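Local coordinates for Lmo2125 protein (Listeria monocytogenes serovar 1/2a, PDB 5TU0) that binds maltose and probably hands it to a membrane transporter, as a lipoprotein of the bacterial solute-binding protein 1 family, at residues Glu149-Trp160 / Tyr201-Lys212. The protein carries 2 engineered substitutions. Numbering follows the deposited sequence.
Sequences EKGKNTGFLAKW and YATKWFQDVWPK
W160 and W210 are the two big bumps here, and each fills a hollow in the other segment. W160 drops its six-membered ring into a notch made by Y201, A202, W205 and the end of W210. Its CE3 sits 3.5 Å from W210 CH2, the two rings inclined at 53°, and its CZ3 edge meets the face of W205 in a T-shaped pair. F156 presents its own edge to that indole, with CD2 3.6 Å from W205 CZ3. With CG anti to the backbone N (chi1 164°), the phenyl brings its CD2 edge over one face of the W205 indole.

W210 fills the reverse hollow. Just past the end of helix 193-208, its indole folds back between the helix and the F156-A158 backbone, with W205 CB over one face and CH2 reaching the carbonyl of A158. NE1 gives the F156 O a hydrogen bond of 2.7 Å, with the acceptor 20° out of the indole plane, so the buried N-H is satisfied; together with W205 CB and with L157 CD2 against the indole, this helps hold the ring's rotation. W160 CB, in turn, rests against F206 CZ.

Farther along, P211 CG rests against T154 CG2 (3.7 Å), and N153 N hydrogen-bonds to V209 O. K152, bent at chi2, lays its aliphatic chain along the V209 and W210 carbonyls; NZ gives a hydrogen bond to a water that also donates to F206 O. E149 closes this end, its OE1 accepting a nearly straight bond from K212 N through the syn lone pair (2.8 Å).

Strand 156-157 pairs in parallel with 235-238; the contact lays it and its flanking loops against the last turns of helix 193-208 and the segment that follows. The F156, W160, W205 and W210 aromatic cluster joins a sheet strand to a flanking helix in one α/β lobe of the periplasmic-binding-protein fold.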
loop_
_atom_site.group_PDB
_atom_site.type_symbol
_atom_site.label_atom_id
_atom_site.label_comp_id
_atom_site.label_asym_id
_atom_site.label_seq_id
_atom_site.Cartn_x
_atom_site.Cartn_y
_atom_site.Cartn_z
ATOM N N GLU A 149 -26.515 -9.287 -17.800
ATOM C CA GLU A 149 -27.253 -9.109 -16.543
ATOM C C GLU A 149 -28.001 -7.789 -16.623
ATOM O O GLU A 149 -27.381 -6.711 -16.681
ATOM C CB GLU A 149 -26.303 -9.123 -15.333
ATOM C CG GLU A 149 -25.529 -10.426 -15.200
ATOM C CD GLU A 149 -24.537 -10.448 -14.033
ATOM O OE1 GLU A 149 -24.664 -9.629 -13.089
ATOM O OE2 GLU A 149 -23.626 -11.315 -14.068
ATOM N N LYS A 150 -29.329 -7.878 -16.595
ATOM C CA LYS A 150 -30.198 -6.712 -16.779
ATOM C C LYS A 150 -29.942 -5.558 -15.836
ATOM O O LYS A 150 -30.034 -5.715 -14.633
ATOM C CB LYS A 150 -31.675 -7.106 -16.670
ATOM C CG LYS A 150 -32.626 -5.924 -16.833
ATOM C CD LYS A 150 -34.064 -6.363 -17.086
ATOM C CE LYS A 150 -34.954 -5.146 -17.256
ATOM N NZ LYS A 150 -36.360 -5.510 -17.571
ATOM N N GLY A 151 -29.653 -4.399 -16.415
ATOM C CA GLY A 151 -29.430 -3.173 -15.673
ATOM C C GLY A 151 -28.096 -3.057 -14.953
ATOM O O GLY A 151 -27.943 -2.180 -14.135
ATOM N N LYS A 152 -27.132 -3.912 -15.269
ATOM C CA LYS A 152 -25.822 -3.850 -14.603
ATOM C C LYS A 152 -24.853 -3.115 -15.518
ATOM O O LYS A 152 -25.047 -3.064 -16.756
ATOM C CB LYS A 152 -25.327 -5.248 -14.219
ATOM C CG LYS A 152 -26.353 -6.073 -13.436
ATOM C CD LYS A 152 -26.869 -5.339 -12.206
ATOM C CE LYS A 152 -27.861 -6.177 -11.435
ATOM N NZ LYS A 152 -28.255 -5.499 -10.179
ATOM N N ASN A 153 -23.823 -2.535 -14.905
ATOM C CA ASN A 153 -22.917 -1.646 -15.613
ATOM C C ASN A 153 -21.507 -1.750 -15.044
ATOM O O ASN A 153 -21.332 -1.959 -13.856
ATOM C CB ASN A 153 -23.504 -0.221 -15.483
ATOM C CG ASN A 153 -22.746 0.824 -16.296
ATOM O OD1 ASN A 153 -21.671 1.267 -15.898
ATOM N ND2 ASN A 153 -23.349 1.273 -17.406
ATOM N N THR A 154 -20.508 -1.616 -15.922
ATOM C CA THR A 154 -19.102 -1.709 -15.543
ATOM C C THR A 154 -18.362 -0.393 -15.740
ATOM O O THR A 154 -17.129 -0.398 -15.849
ATOM C CB THR A 154 -18.380 -2.828 -16.353
ATOM O OG1 THR A 154 -18.517 -2.582 -17.771
ATOM C CG2 THR A 154 -18.959 -4.198 -16.012
ATOM N N GLY A 155 -19.103 0.723 -15.783
ATOM C CA GLY A 155 -18.512 2.056 -15.960
ATOM C C GLY A 155 -17.375 2.286 -14.981
ATOM O O GLY A 155 -16.267 2.695 -15.369
ATOM N N PHE A 156 -17.661 2.005 -13.719
ATOM C CA PHE A 156 -16.679 2.092 -12.632
ATOM C C PHE A 156 -16.676 0.765 -11.883
ATOM O O PHE A 156 -17.749 0.215 -11.599
ATOM C CB PHE A 156 -17.029 3.227 -11.666
ATOM C CG PHE A 156 -16.302 3.143 -10.350
ATOM C CD1 PHE A 156 -14.956 3.422 -10.276
ATOM C CD2 PHE A 156 -16.969 2.773 -9.184
ATOM C CE1 PHE A 156 -14.273 3.329 -9.064
ATOM C CE2 PHE A 156 -16.293 2.695 -7.967
ATOM C CZ PHE A 156 -14.952 2.969 -7.913
ATOM N N LEU A 157 -15.479 0.257 -11.558
ATOM C CA LEU A 157 -15.364 -0.975 -10.777
ATOM C C LEU A 157 -14.327 -0.804 -9.695
ATOM O O LEU A 157 -13.316 -0.141 -9.915
ATOM C CB LEU A 157 -14.933 -2.154 -11.650
ATOM C CG LEU A 157 -15.827 -2.546 -12.830
ATOM C CD1 LEU A 157 -15.117 -3.567 -13.709
ATOM C CD2 LEU A 157 -17.170 -3.068 -12.345
ATOM N N ALA A 158 -14.581 -1.408 -8.542
ATOM C CA ALA A 158 -13.602 -1.445 -7.424
ATOM C C ALA A 158 -13.763 -2.776 -6.691
ATOM O O ALA A 158 -14.886 -3.223 -6.449
ATOM C CB ALA A 158 -13.805 -0.280 -6.480
ATOM N N LYS A 159 -12.641 -3.403 -6.335
ATOM C CA LYS A 159 -12.665 -4.704 -5.664
ATOM C C LYS A 159 -13.037 -4.546 -4.183
ATOM O O LYS A 159 -12.247 -4.884 -3.267
ATOM C CB LYS A 159 -11.302 -5.382 -5.821
ATOM C CG LYS A 159 -11.291 -6.864 -5.488
ATOM C CD LYS A 159 -9.872 -7.389 -5.304
ATOM C CE LYS A 159 -9.878 -8.848 -4.882
ATOM N NZ LYS A 159 -8.529 -9.301 -4.442
ATOM N N TRP A 160 -14.251 -4.076 -3.934
ATOM C CA TRP A 160 -14.653 -3.804 -2.573
ATOM C C TRP A 160 -14.888 -5.010 -1.645
ATOM O O TRP A 160 -15.060 -4.809 -0.443
ATOM C CB TRP A 160 -15.798 -2.785 -2.499
ATOM C CG TRP A 160 -15.376 -1.352 -2.812
ATOM C CD1 TRP A 160 -14.126 -0.795 -2.668
ATOM C CD2 TRP A 160 -16.247 -0.272 -3.159
ATOM N NE1 TRP A 160 -14.160 0.541 -2.974
ATOM C CE2 TRP A 160 -15.452 0.890 -3.274
ATOM C CE3 TRP A 160 -17.616 -0.181 -3.415
ATOM C CZ2 TRP A 160 -15.988 2.128 -3.641
ATOM C CZ3 TRP A 160 -18.143 1.038 -3.787
ATOM C CH2 TRP A 160 -17.332 2.179 -3.892
ATOM N N TYR A 201 -22.857 2.443 1.567
ATOM C CA TYR A 201 -22.563 2.989 0.246
ATOM C C TYR A 201 -22.030 1.901 -0.705
ATOM O O TYR A 201 -22.482 1.782 -1.865
ATOM C CB TYR A 201 -21.581 4.159 0.327
ATOM C CG TYR A 201 -21.388 4.806 -0.996
ATOM C CD1 TYR A 201 -22.391 5.624 -1.546
ATOM C CD2 TYR A 201 -20.228 4.584 -1.748
ATOM C CE1 TYR A 201 -22.228 6.204 -2.783
ATOM C CE2 TYR A 201 -20.064 5.171 -2.998
ATOM C CZ TYR A 201 -21.057 5.979 -3.504
ATOM O OH TYR A 201 -20.898 6.552 -4.758
ATOM N N ALA A 202 -21.104 1.095 -0.216
ATOM C CA ALA A 202 -20.557 -0.010 -1.024
ATOM C C ALA A 202 -21.646 -0.994 -1.461
ATOM O O ALA A 202 -21.667 -1.445 -2.607
ATOM C CB ALA A 202 -19.454 -0.749 -0.266
ATOM N N THR A 203 -22.552 -1.302 -0.536
ATOM C CA THR A 203 -23.611 -2.245 -0.782
ATOM C C THR A 203 -24.511 -1.768 -1.935
ATOM O O THR A 203 -25.003 -2.598 -2.707
ATOM C CB THR A 203 -24.394 -2.512 0.527
ATOM O OG1 THR A 203 -23.489 -3.070 1.513
ATOM C CG2 THR A 203 -25.527 -3.482 0.322
ATOM N N LYS A 204 -24.699 -0.453 -2.059
ATOM C CA LYS A 204 -25.527 0.098 -3.153
ATOM C C LYS A 204 -24.891 -0.243 -4.509
ATOM O O LYS A 204 -25.594 -0.611 -5.457
ATOM C CB LYS A 204 -25.704 1.619 -3.032
ATOM C CG LYS A 204 -26.369 2.138 -1.762
ATOM C CD LYS A 204 -27.822 1.739 -1.614
ATOM C CE LYS A 204 -28.441 2.401 -0.384
ATOM N NZ LYS A 204 -29.784 1.820 -0.076
ATOM N N TRP A 205 -23.563 -0.115 -4.607
ATOM C CA TRP A 205 -22.869 -0.474 -5.852
ATOM C C TRP A 205 -23.002 -1.972 -6.138
ATOM O O TRP A 205 -23.361 -2.366 -7.252
ATOM C CB TRP A 205 -21.401 -0.051 -5.822
ATOM C CG TRP A 205 -21.209 1.431 -6.081
ATOM C CD1 TRP A 205 -21.244 2.453 -5.157
ATOM C CD2 TRP A 205 -20.941 2.047 -7.351
ATOM N NE1 TRP A 205 -21.029 3.663 -5.789
ATOM C CE2 TRP A 205 -20.840 3.441 -7.131
ATOM C CE3 TRP A 205 -20.793 1.557 -8.658
ATOM C CZ2 TRP A 205 -20.586 4.350 -8.170
ATOM C CZ3 TRP A 205 -20.549 2.453 -9.683
ATOM C CH2 TRP A 205 -20.433 3.842 -9.424
ATOM N N PHE A 206 -22.744 -2.805 -5.132
ATOM C CA PHE A 206 -22.889 -4.272 -5.304
ATOM C C PHE A 206 -24.283 -4.714 -5.712
ATOM O O PHE A 206 -24.444 -5.548 -6.629
ATOM C CB PHE A 206 -22.549 -5.004 -4.002
ATOM C CG PHE A 206 -21.092 -5.093 -3.738
ATOM C CD1 PHE A 206 -20.302 -5.884 -4.545
ATOM C CD2 PHE A 206 -20.514 -4.439 -2.651
ATOM C CE1 PHE A 206 -18.954 -6.013 -4.311
ATOM C CE2 PHE A 206 -19.158 -4.543 -2.425
ATOM C CZ PHE A 206 -18.375 -5.339 -3.245
ATOM N N GLN A 207 -25.282 -4.146 -5.036
ATOM C CA GLN A 207 -26.667 -4.560 -5.209
ATOM C C GLN A 207 -27.426 -3.897 -6.377
ATOM O O GLN A 207 -28.250 -4.558 -7.017
ATOM C CB GLN A 207 -27.418 -4.381 -3.882
ATOM C CG GLN A 207 -26.984 -5.375 -2.809
ATOM C CD GLN A 207 -27.445 -6.805 -3.110
ATOM O OE1 GLN A 207 -28.615 -7.032 -3.428
ATOM N NE2 GLN A 207 -26.532 -7.776 -2.993
ATOM N N ASP A 208 -27.120 -2.629 -6.680
ATOM C CA ASP A 208 -27.849 -1.886 -7.725
ATOM C C ASP A 208 -27.143 -1.659 -9.047
ATOM O O ASP A 208 -27.801 -1.341 -10.035
ATOM C CB ASP A 208 -28.227 -0.491 -7.214
ATOM C CG ASP A 208 -29.043 -0.522 -5.945
ATOM O OD1 ASP A 208 -29.584 -1.571 -5.584
ATOM O OD2 ASP A 208 -29.145 0.534 -5.307
ATOM N N VAL A 209 -25.834 -1.799 -9.092
ATOM C CA VAL A 209 -25.092 -1.433 -10.296
ATOM C C VAL A 209 -24.257 -2.559 -10.886
ATOM O O VAL A 209 -24.324 -2.850 -12.061
ATOM C CB VAL A 209 -24.090 -0.300 -9.934
ATOM C CG1 VAL A 209 -23.169 0.056 -11.099
ATOM C CG2 VAL A 209 -24.816 0.928 -9.420
ATOM N N TRP A 210 -23.461 -3.202 -10.049
ATOM C CA TRP A 210 -22.496 -4.149 -10.562
ATOM C C TRP A 210 -22.937 -5.560 -10.973
ATOM O O TRP A 210 -23.903 -6.112 -10.433
ATOM C CB TRP A 210 -21.338 -4.289 -9.565
ATOM C CG TRP A 210 -20.476 -3.108 -9.451
ATOM C CD1 TRP A 210 -20.198 -2.176 -10.426
ATOM C CD2 TRP A 210 -19.626 -2.788 -8.342
ATOM N NE1 TRP A 210 -19.284 -1.258 -9.952
ATOM C CE2 TRP A 210 -18.920 -1.612 -8.680
ATOM C CE3 TRP A 210 -19.431 -3.354 -7.076
ATOM C CZ2 TRP A 210 -18.017 -1.007 -7.807
ATOM C CZ3 TRP A 210 -18.517 -2.737 -6.197
ATOM C CH2 TRP A 210 -17.835 -1.581 -6.574
ATOM N N PRO A 211 -22.197 -6.149 -11.930
ATOM C CA PRO A 211 -22.377 -7.542 -12.289
ATOM C C PRO A 211 -22.145 -8.415 -11.051
ATOM O O PRO A 211 -21.332 -8.044 -10.163
ATOM C CB PRO A 211 -21.270 -7.796 -13.318
ATOM C CG PRO A 211 -20.959 -6.481 -13.893
ATOM C CD PRO A 211 -21.215 -5.483 -12.803
ATOM N N LYS A 212 -22.849 -9.540 -11.000
ATOM C CA LYS A 212 -22.774 -10.492 -9.887
ATOM C C LYS A 212 -21.363 -10.923 -9.573
ATOM O O LYS A 212 -21.008 -11.096 -8.404
ATOM C CB LYS A 212 -23.622 -11.733 -10.182
ATOM C CG LYS A 212 -23.808 -12.669 -9.004
ATOM C CD LYS A 212 -24.464 -11.933 -7.855
ATOM C CE LYS A 212 -24.972 -12.872 -6.793
ATOM N NZ LYS A 212 -25.613 -12.099 -5.696
HETATM O O HOH W 1 -25.807 -5.728 -8.932
#